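Local coordinates for putative type VI secretion protein (Escherichia coli, PDB 4HH5), which forms the N-terminal domain of the ClpV1 ATPase of a type VI secretion system, a ClpA/ClpB-family protein that probably binds and hydrolyses ATP through its other domains, at residues R14-C19 against E111-S115; H35-P40 against P88-L94; V57-Y62 against L145-L151. All coordinates share one frame; numbering follows the deposited sequence. Where two conformers were deposited one is given.

Contact 1 (R14-C19 against E111-S115); sequences RLNHYC and EHIRS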
loop_
_atom_site.group_PDB
_atom_site.type_symbol
_atom_site.label_atom_id
_atom_site.label_comp_id
_atom_site.label_asym_id
_atom_site.label_seq_id
_atom_site.Cartn_x
_atom_site.Cartn_y
_atom_site.Cartn_z
ATOM N N ARG A 14 -3.465 13.068 -0.937
ATOM C CA ARG A 14 -4.670 12.333 -1.336
ATOM C C ARG A 14 -4.858 11.029 -0.565
ATOM O O ARG A 14 -5.969 10.494 -0.519
ATOM C CB ARG A 14 -4.673 12.090 -2.845
ATOM C CG ARG A 14 -5.253 13.277 -3.591
ATOM C CD ARG A 14 -4.827 13.247 -5.021
ATOM N NE ARG A 14 -5.106 14.517 -5.687
ATOM C CZ ARG A 14 -4.318 15.058 -6.608
ATOM N NH1 ARG A 14 -3.202 14.443 -6.982
ATOM N NH2 ARG A 14 -4.636 16.218 -7.162
ATOM N N LEU A 15 -3.785 10.517 0.044
ATOM C CA LEU A 15 -3.855 9.294 0.851
ATOM C C LEU A 15 -4.824 9.504 2.000
ATOM O O LEU A 15 -4.805 10.569 2.641
ATOM C CB LEU A 15 -2.484 8.941 1.437
ATOM C CG LEU A 15 -1.417 8.474 0.463
ATOM C CD1 LEU A 15 -0.055 8.451 1.132
ATOM C CD2 LEU A 15 -1.764 7.108 -0.135
ATOM N N ASN A 16 -5.685 8.504 2.254
ATOM C CA ASN A 16 -6.584 8.600 3.397
ATOM C C ASN A 16 -5.701 8.451 4.653
ATOM O O ASN A 16 -4.509 8.134 4.519
ATOM C CB ASN A 16 -7.712 7.549 3.325
ATOM C CG ASN A 16 -7.280 6.106 3.499
ATOM O OD1 ASN A 16 -6.099 5.771 3.659
ATOM N ND2 ASN A 16 -8.240 5.219 3.458
ATOM N N HIS A 17 -6.272 8.676 5.843
ATOM C CA HIS A 17 -5.520 8.610 7.091
ATOM C C HIS A 17 -4.864 7.271 7.433
ATOM O O HIS A 17 -3.724 7.260 7.892
ATOM C CB HIS A 17 -6.271 9.282 8.248
ATOM C CG HIS A 17 -6.425 10.765 8.052
ATOM N ND1 HIS A 17 -5.410 11.537 7.501
ATOM C CD2 HIS A 17 -7.469 11.571 8.349
ATOM C CE1 HIS A 17 -5.875 12.774 7.469
ATOM N NE2 HIS A 17 -7.102 12.849 7.978
ATOM N N TYR A 18 -5.531 6.154 7.114
ATOM C CA TYR A 18 -5.025 4.790 7.318
ATOM C C TYR A 18 -3.712 4.543 6.529
ATOM O O TYR A 18 -2.711 4.119 7.112
ATOM C CB TYR A 18 -6.105 3.785 6.895
ATOM C CG TYR A 18 -5.816 2.360 7.290
ATOM C CD1 TYR A 18 -6.151 1.888 8.553
ATOM C CD2 TYR A 18 -5.232 1.473 6.394
ATOM C CE1 TYR A 18 -5.895 0.570 8.922
ATOM C CE2 TYR A 18 -4.948 0.157 6.761
ATOM C CZ TYR A 18 -5.284 -0.290 8.028
ATOM O OH TYR A 18 -5.037 -1.588 8.396
ATOM N N CYS A 19 -3.731 4.846 5.221
ATOM C CA CYS A 19 -2.595 4.701 4.303
ATOM C C CYS A 19 -1.478 5.668 4.616
ATOM O O CYS A 19 -0.322 5.295 4.445
ATOM C CB CYS A 19 -3.036 4.827 2.850
ATOM S SG CYS A 19 -4.062 3.460 2.276
ATOM N N GLU A 111 -11.826 10.890 -4.372
ATOM C CA GLU A 111 -10.944 12.037 -4.083
ATOM C C GLU A 111 -9.760 11.619 -3.224
ATOM O O GLU A 111 -8.779 12.362 -3.132
ATOM C CB GLU A 111 -11.714 13.152 -3.347
ATOM C CG GLU A 111 -12.936 13.683 -4.077
ATOM C CD GLU A 111 -12.683 14.766 -5.107
ATOM O OE1 GLU A 111 -11.935 15.725 -4.802
ATOM O OE2 GLU A 111 -13.290 14.688 -6.200
ATOM N N HIS A 112 -9.870 10.451 -2.565
ATOM C CA HIS A 112 -8.853 9.919 -1.663
ATOM C C HIS A 112 -8.384 8.521 -2.029
ATOM O O HIS A 112 -9.151 7.733 -2.580
ATOM C CB HIS A 112 -9.341 9.957 -0.208
ATOM C CG HIS A 112 -9.516 11.352 0.305
ATOM N ND1 HIS A 112 -10.766 11.916 0.438
ATOM C CD2 HIS A 112 -8.581 12.271 0.641
ATOM C CE1 HIS A 112 -10.557 13.153 0.861
ATOM N NE2 HIS A 112 -9.258 13.405 1.009
ATOM N N ILE A 113 -7.122 8.218 -1.702
ATOM C CA ILE A 113 -6.524 6.917 -1.971
ATOM C C ILE A 113 -6.654 6.026 -0.744
ATOM O O ILE A 113 -6.218 6.409 0.345
ATOM C CB ILE A 113 -5.042 7.036 -2.427
ATOM C CG1 ILE A 113 -4.865 8.075 -3.562
ATOM C CG2 ILE A 113 -4.467 5.667 -2.828
ATOM C CD1 ILE A 113 -3.385 8.473 -3.809
ATOM N N ARG A 114 -7.209 4.817 -0.934
ATOM C CA ARG A 114 -7.326 3.825 0.132
ATOM C C ARG A 114 -6.511 2.595 -0.239
ATOM O O ARG A 114 -6.059 2.508 -1.387
ATOM C CB ARG A 114 -8.787 3.520 0.499
ATOM C CG ARG A 114 -9.670 3.041 -0.619
ATOM C CD ARG A 114 -11.124 3.156 -0.225
ATOM N NE ARG A 114 -11.515 2.136 0.752
ATOM C CZ ARG A 114 -12.751 1.986 1.212
ATOM N NH1 ARG A 114 -13.722 2.790 0.795
ATOM N NH2 ARG A 114 -13.026 1.026 2.089
ATOM N N SER A 115 -6.293 1.651 0.706
ATOM C CA SER A 115 -5.464 0.477 0.394
ATOM C C SER A 115 -5.967 -0.391 -0.748
ATOM O O SER A 115 -5.149 -0.957 -1.467
ATOM C CB SER A 115 -5.118 -0.340 1.636
ATOM O OG SER A 115 -6.268 -0.937 2.205
#

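Contact 2 (H35-P40 against P88-L94); sequences HAEITP and PQLAQSL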
loop_
_atom_site.group_PDB
_atom_site.type_symbol
_atom_site.label_atom_id
_atom_site.label_comp_id
_atom_site.label_asym_id
_atom_site.label_seq_id
_atom_site.Cartn_x
_atom_site.Cartn_y
_atom_site.Cartn_z
ATOM N N HIS A 35 17.979 2.380 6.196
ATOM C CA HIS A 35 17.764 2.112 4.773
ATOM C C HIS A 35 17.444 3.340 3.947
ATOM O O HIS A 35 16.732 4.233 4.412
ATOM C CB HIS A 35 16.750 0.987 4.559
ATOM C CG HIS A 35 17.281 -0.353 4.967
ATOM N ND1 HIS A 35 16.536 -1.224 5.735
ATOM C CD2 HIS A 35 18.486 -0.916 4.719
ATOM C CE1 HIS A 35 17.295 -2.292 5.913
ATOM N NE2 HIS A 35 18.481 -2.149 5.325
ATOM N N ALA A 36 18.002 3.400 2.726
ATOM C CA ALA A 36 17.821 4.550 1.844
ATOM C C ALA A 36 16.427 4.688 1.253
ATOM O O ALA A 36 15.964 5.814 1.077
ATOM C CB ALA A 36 18.858 4.540 0.727
ATOM N N GLU A 37 15.776 3.569 0.889
ATOM C CA GLU A 37 14.487 3.670 0.202
ATOM C C GLU A 37 13.270 3.009 0.840
ATOM O O GLU A 37 13.337 1.867 1.280
ATOM C CB GLU A 37 14.625 3.289 -1.282
ATOM C CG GLU A 37 15.612 4.190 -2.050
ATOM C CD GLU A 37 15.722 3.943 -3.537
ATOM O OE1 GLU A 37 16.072 4.848 -4.300
ATOM O OE2 GLU A 37 15.476 2.715 -3.987
ATOM N N ILE A 38 12.138 3.731 0.838
ATOM C CA ILE A 38 10.860 3.233 1.349
ATOM C C ILE A 38 10.206 2.521 0.163
ATOM O O ILE A 38 9.880 3.161 -0.841
ATOM C CB ILE A 38 9.963 4.364 1.942
ATOM C CG1 ILE A 38 10.722 5.196 2.994
ATOM C CG2 ILE A 38 8.669 3.781 2.529
ATOM C CD1 ILE A 38 10.320 6.641 3.094
ATOM N N THR A 39 10.073 1.191 0.264
ATOM C CA THR A 39 9.524 0.360 -0.806
ATOM C C THR A 39 8.038 0.011 -0.570
ATOM O O THR A 39 7.574 0.126 0.574
ATOM C CB THR A 39 10.333 -0.938 -0.909
ATOM O OG1 THR A 39 10.032 -1.734 0.234
ATOM C CG2 THR A 39 11.844 -0.707 -1.058
ATOM N N PRO A 40 7.295 -0.496 -1.601
ATOM C CA PRO A 40 5.903 -0.920 -1.357
ATOM C C PRO A 40 5.824 -2.040 -0.327
ATOM O O PRO A 40 4.830 -2.116 0.374
ATOM C CB PRO A 40 5.418 -1.395 -2.735
ATOM C CG PRO A 40 6.347 -0.770 -3.714
ATOM C CD PRO A 40 7.669 -0.711 -3.016
ATOM N N PRO A 88 15.291 8.323 4.974
ATOM C CA PRO A 88 14.880 7.636 3.751
ATOM C C PRO A 88 14.045 8.465 2.798
ATOM O O PRO A 88 13.420 9.474 3.159
ATOM C CB PRO A 88 14.092 6.416 4.278
ATOM C CG PRO A 88 14.395 6.394 5.781
ATOM C CD PRO A 88 14.552 7.833 6.139
ATOM N N GLN A 89 14.037 7.985 1.563
ATOM C CA GLN A 89 13.320 8.524 0.439
ATOM C C GLN A 89 12.364 7.466 -0.057
ATOM O O GLN A 89 12.597 6.275 0.148
ATOM C CB GLN A 89 14.291 8.819 -0.707
ATOM C CG GLN A 89 14.801 10.233 -0.723
ATOM C CD GLN A 89 15.682 10.494 -1.923
ATOM O OE1 GLN A 89 16.234 9.577 -2.558
ATOM N NE2 GLN A 89 15.846 11.765 -2.244
ATOM N N LEU A 90 11.351 7.889 -0.830
ATOM C CA LEU A 90 10.423 6.944 -1.435
ATOM C C LEU A 90 11.125 6.311 -2.627
ATOM O O LEU A 90 11.739 7.025 -3.435
ATOM C CB LEU A 90 9.155 7.666 -1.910
ATOM C CG LEU A 90 8.322 8.348 -0.822
ATOM C CD1 LEU A 90 7.207 9.158 -1.432
ATOM C CD2 LEU A 90 7.727 7.322 0.153
ATOM N N ALA A 91 11.050 4.980 -2.737
ATOM C CA ALA A 91 11.639 4.277 -3.872
ATOM C C ALA A 91 10.836 4.592 -5.147
ATOM O O ALA A 91 9.670 5.010 -5.068
ATOM C CB ALA A 91 11.644 2.783 -3.622
ATOM N N GLN A 92 11.479 4.404 -6.315
ATOM C CA GLN A 92 10.925 4.568 -7.664
ATOM C C GLN A 92 9.618 3.769 -7.789
ATOM O O GLN A 92 8.622 4.312 -8.268
ATOM C CB GLN A 92 11.979 4.104 -8.695
ATOM C CG GLN A 92 11.472 3.775 -10.097
ATOM N N SER A 93 9.619 2.502 -7.315
ATOM C CA SER A 93 8.461 1.609 -7.337
ATOM C C SER A 93 7.323 2.143 -6.456
ATOM O O SER A 93 6.154 1.922 -6.783
ATOM C CB SER A 93 8.861 0.210 -6.879
ATOM O OG SER A 93 9.472 0.281 -5.600
ATOM N N LEU A 94 7.667 2.850 -5.347
ATOM C CA LEU A 94 6.661 3.433 -4.465
ATOM C C LEU A 94 5.997 4.660 -5.074
ATOM O O LEU A 94 4.783 4.803 -4.941
ATOM C CB LEU A 94 7.179 3.710 -3.042
ATOM C CG LEU A 94 6.088 3.772 -1.957
ATOM C CD1 LEU A 94 5.076 2.674 -2.145
ATOM C CD2 LEU A 94 6.670 3.621 -0.595
HETATM O O HOH W 1 14.270 2.873 -6.461
#

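Contact 3 (V57-Y62 against L145-L151); sequences VLGRRY and LQRLSPL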
loop_
_atom_site.group_PDB
_atom_site.type_symbol
_atom_site.label_atom_id
_atom_site.label_comp_id
_atom_site.label_asym_id
_atom_site.label_seq_id
_atom_site.Cartn_x
_atom_site.Cartn_y
_atom_site.Cartn_z
ATOM N N VAL A 57 -9.656 -7.021 5.422
ATOM C CA VAL A 57 -11.049 -7.393 5.094
ATOM C C VAL A 57 -11.067 -8.421 3.938
ATOM O O VAL A 57 -11.772 -9.433 4.015
ATOM C CB VAL A 57 -11.918 -6.135 4.805
ATOM C CG1 VAL A 57 -13.277 -6.505 4.202
ATOM C CG2 VAL A 57 -12.104 -5.304 6.077
ATOM N N LEU A 58 -10.282 -8.161 2.890
ATOM C CA LEU A 58 -10.176 -9.043 1.725
ATOM C C LEU A 58 -9.531 -10.381 2.086
ATOM O O LEU A 58 -10.056 -11.430 1.697
ATOM C CB LEU A 58 -9.450 -8.341 0.567
ATOM C CG LEU A 58 -10.184 -7.123 -0.019
ATOM C CD1 LEU A 58 -9.264 -6.305 -0.901
ATOM C CD2 LEU A 58 -11.436 -7.519 -0.773
ATOM N N GLY A 59 -8.473 -10.331 2.907
ATOM C CA GLY A 59 -7.778 -11.511 3.419
ATOM C C GLY A 59 -8.702 -12.420 4.200
ATOM O O GLY A 59 -8.690 -13.640 4.012
ATOM N N ARG A 60 -9.546 -11.822 5.054
ATOM C CA ARG A 60 -10.536 -12.548 5.846
ATOM C C ARG A 60 -11.617 -13.149 4.931
ATOM O O ARG A 60 -11.928 -14.337 5.050
ATOM C CB ARG A 60 -11.152 -11.624 6.923
ATOM C CG ARG A 60 -12.251 -12.303 7.749
ATOM C CD ARG A 60 -12.644 -11.535 8.994
ATOM N NE ARG A 60 -13.372 -10.303 8.681
ATOM C CZ ARG A 60 -12.876 -9.079 8.835
ATOM N NH1 ARG A 60 -11.648 -8.908 9.314
ATOM N NH2 ARG A 60 -13.607 -8.017 8.524
ATOM N N ARG A 61 -12.163 -12.344 4.004
ATOM C CA ARG A 61 -13.199 -12.809 3.077
ATOM C C ARG A 61 -12.738 -13.978 2.172
ATOM O O ARG A 61 -13.503 -14.922 1.939
ATOM C CB ARG A 61 -13.698 -11.649 2.205
ATOM C CG ARG A 61 -14.875 -12.034 1.319
ATOM C CD ARG A 61 -16.107 -11.265 1.714
ATOM N NE ARG A 61 -17.358 -11.950 1.386
ATOM C CZ ARG A 61 -17.888 -12.014 0.168
ATOM N NH1 ARG A 61 -19.037 -12.643 -0.029
ATOM N NH2 ARG A 61 -17.261 -11.464 -0.866
ATOM N N TYR A 62 -11.518 -13.874 1.630
ATOM C CA TYR A 62 -10.967 -14.856 0.692
ATOM C C TYR A 62 -10.029 -15.883 1.308
ATOM O O TYR A 62 -9.366 -16.623 0.589
ATOM C CB TYR A 62 -10.396 -14.159 -0.547
ATOM C CG TYR A 62 -11.497 -13.462 -1.309
ATOM C CD1 TYR A 62 -12.388 -14.184 -2.099
ATOM C CD2 TYR A 62 -11.728 -12.100 -1.146
ATOM C CE1 TYR A 62 -13.452 -13.561 -2.744
ATOM C CE2 TYR A 62 -12.791 -11.464 -1.785
ATOM C CZ TYR A 62 -13.657 -12.200 -2.576
ATOM O OH TYR A 62 -14.704 -11.579 -3.209
ATOM N N LEU A 145 -12.364 -6.055 -7.324
ATOM C CA LEU A 145 -12.160 -5.099 -6.224
ATOM C C LEU A 145 -13.216 -4.003 -6.217
ATOM O O LEU A 145 -13.709 -3.618 -5.152
ATOM C CB LEU A 145 -10.751 -4.482 -6.288
ATOM C CG LEU A 145 -9.595 -5.445 -6.052
ATOM C CD1 LEU A 145 -8.282 -4.783 -6.363
ATOM C CD2 LEU A 145 -9.614 -6.016 -4.638
ATOM N N GLN A 146 -13.564 -3.516 -7.412
ATOM C CA GLN A 146 -14.572 -2.478 -7.629
ATOM C C GLN A 146 -15.946 -2.969 -7.148
ATOM O O GLN A 146 -16.642 -2.247 -6.433
ATOM C CB GLN A 146 -14.621 -2.161 -9.128
ATOM C CG GLN A 146 -15.025 -0.749 -9.462
ATOM C CD GLN A 146 -15.210 -0.641 -10.949
ATOM O OE1 GLN A 146 -14.246 -0.546 -11.718
ATOM N NE2 GLN A 146 -16.451 -0.744 -11.386
ATOM N N ARG A 147 -16.305 -4.220 -7.504
ATOM C CA ARG A 147 -17.566 -4.863 -7.128
ATOM C C ARG A 147 -17.664 -5.082 -5.625
ATOM O O ARG A 147 -18.776 -5.120 -5.099
ATOM C CB ARG A 147 -17.734 -6.207 -7.856
ATOM C CG ARG A 147 -17.961 -6.068 -9.362
ATOM C CD ARG A 147 -17.701 -7.376 -10.101
ATOM N NE ARG A 147 -18.628 -8.438 -9.696
ATOM C CZ ARG A 147 -18.459 -9.727 -9.973
ATOM N NH1 ARG A 147 -17.398 -10.132 -10.661
ATOM N NH2 ARG A 147 -19.351 -10.621 -9.567
ATOM N N LEU A 148 -16.501 -5.240 -4.944
ATOM C CA LEU A 148 -16.404 -5.448 -3.493
ATOM C C LEU A 148 -16.511 -4.175 -2.635
ATOM O O LEU A 148 -16.505 -4.282 -1.409
ATOM C CB LEU A 148 -15.130 -6.240 -3.137
ATOM C CG LEU A 148 -15.191 -7.738 -3.479
ATOM C CD1 LEU A 148 -13.801 -8.323 -3.567
ATOM C CD2 LEU A 148 -16.053 -8.505 -2.473
ATOM N N SER A 149 -16.640 -2.985 -3.261
ATOM C CA SER A 149 -16.789 -1.710 -2.533
ATOM C C SER A 149 -17.877 -1.754 -1.414
ATOM O O SER A 149 -17.556 -1.334 -0.309
ATOM C CB SER A 149 -17.051 -0.554 -3.495
ATOM O OG SER A 149 -16.044 -0.480 -4.491
ATOM N N PRO A 150 -19.115 -2.301 -1.614
ATOM C CA PRO A 150 -20.088 -2.347 -0.494
ATOM C C PRO A 150 -19.611 -3.133 0.727
ATOM O O PRO A 150 -19.919 -2.744 1.851
ATOM C CB PRO A 150 -21.320 -3.025 -1.116
ATOM C CG PRO A 150 -21.179 -2.799 -2.573
ATOM C CD PRO A 150 -19.713 -2.858 -2.845
ATOM N N LEU A 151 -18.870 -4.230 0.512
ATOM C CA LEU A 151 -18.348 -5.046 1.610
ATOM C C LEU A 151 -17.239 -4.295 2.351
ATOM O O LEU A 151 -17.238 -4.259 3.587
ATOM C CB LEU A 151 -17.834 -6.399 1.099
ATOM C CG LEU A 151 -17.288 -7.303 2.193
ATOM C CD1 LEU A 151 -18.290 -8.367 2.579
ATOM C CD2 LEU A 151 -15.921 -7.827 1.835
#

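Contact 1 (R14-C19 against E111-S115)
Arg-14 O takes Ile-113 N in the first of two backbone bonds of a single beta bridge, Leu-15 with Ile-113, that joins the turn between helices 2-14 and 17-32 to the loop leading into helix 115-124 of this mainly helical Clp N-terminal domain. Arg-14 O accepts from Ile-113 N at 2.8 Å, the donor well above the carbonyl plane. Arg-14 O also lies at the edge of the His-112 imidazole, in its plane, 3.4 Å from His-112 CD2. Methylene CB of Arg-14 packs on Ile-113 CD1, while its guanidinium leaves for a cation-pi contact with Trp-102. Leu-15 CD2 comes 4.0 Å from Ile-113 CB, and Leu-98 touches both side chains. Asn-16 N closes the bridge on Ile-113 O at 2.9 Å. The Asn-16 side chain, with CG between the backbone N and the carbonyl carbon (chi1 68°), folds back as the N-cap of helix 17-32: OD1 accepts from Cys-19 N at 3.0 Å. Asn-16 ND2 lies against Arg-114 CB and bonds to Glu-158, whereas the Arg-114 guanidinium reaches Asp-54 and Asp-153 in salt bridges. Cys-19 ends the contact, its SG 3.3 Å from Ser-115 N.

Contact 2 (H35-P40 against P88-L94)
Ile-38 and Leu-90 lie side by side on one face of a two-stranded parallel ladder, with Glu-37 and Gln-89 on the other; strands 37-38 and 89-90 make up this small sheet of the helical Clp N-terminal domain. Each strand passes through one N-cap residue, Thr-39 or Ala-91, into a helix, 40-50 or 92-107. Three backbone bonds lace them: Gln-89 N to Ala-36 O, Ile-38 N to Gln-89 O at 2.7 Å, and Ala-91 N to Ile-38 O, so the peptide units flanking Ile-38 both point at the partner strand.

The two branches of Ile-38 divide the apolar work. Ile-38 CG1, anti to the carbonyl carbon (chi1 -53°), leads back to Pro-88, meeting Pro-88 CB at 3.8 Å, and CD1 beyond it reaches Leu-90 CD2. Ile-38 CG2, anti to the backbone N, instead faces Leu-94 CD2, 3.7 Å away. Ala-26, Ala-27 and Cys-30 of helix 17-32 pack against the same isoleucine. Leu-94 arrives obliquely from the first turn of helix 92-107 and splays its methyls: CD2 rests 3.3 Å from Ile-38 O, and CD1 slides past the Pro-40 ring in the opposite direction, 4.0 Å from CG. That ring is also touched by Ser-93, whose OG sits 3.3 Å from Pro-40 CD.

On the Glu-37 and Gln-89 face, Glu-37 CB meets Ala-91 CB. The glutamate chain runs extended from CG (chi2 -176°) alongside Ala-91 toward the start of helix 92-107, where the amide dipoles would be expected to suit a negative carboxylate. A water completes the approach: it donates to Glu-37 OE2 at 2.8 Å and accepts from Gln-92 N at 3.2 Å.

Contact 3 (V57-Y62 against L145-L151)
The Tyr-62 ring and the Leu-148 side chain approach from opposite directions where the end of helix 54-61 packs on the junction between helices 142-147 and 149-155, a helix-to-helix seam of the Clp N-terminal domain. Leu-148 straddles the phenol oxygen with both methyls, CD1 and CD2 each lying 3.4 Å from Tyr-62 OH, and CD1 also touches ring carbon CE2. One face of the ring is lined by its neighbour's methylene, Arg-61 CG, 3.8 Å above the plane and displaced toward the rim. The Arg-61 guanidinium is set obliquely to two leucine methyls, Leu-148 CD2 and Leu-151 CD1, with NH2 nearest the first.

Arg-61 gets there with CG anti to the backbone N (chi1 -174°) and a bend at chi2, which lays its aliphatic part across Leu-151: CD is 3.4 Å from Leu-151 CD2. No hydrogen bond crosses the seam. Along the inner side, the Val-57 and Leu-151 side chains slide past each other in opposite directions, CG1 against CD2, and Leu-58 uses its two methyls separately. Leu-58 CD2 meets Leu-148 CD1, the two side chains crossing at a slant, and CD1 meets the perpendicular Leu-145; Leu-119 of helix 115-124 touches Leu-58 and Leu-145 alike. Within the junction, Ser-149 OG and N both approach Gln-146 O from the same face of its carbonyl plane, OG donating at 2.7 Å.

How the contacts relate
Contact 1 lies between the other two, its centre about 18 Å from that of contact 2 and about 17 Å from that of contact 3; the latter two are on opposite sides of the domain, centres about 28 Å apart. None touches another, the nearest atoms of contacts 1 and 3 being about 6 Å apart. Along the chain, contact 2 is nested within the loop closed by contact 1, whereas contact 3 interlocks with both. Contacts 1 and 2 share a capping-box-like bond: the backbone N of each N-cap residue, Arg-114 or Thr-39, bonds to the imidazole three residues on, His-117 or His-42. Through Asp-153, Arg-114 also ties contact 1 to the helix carrying Leu-151.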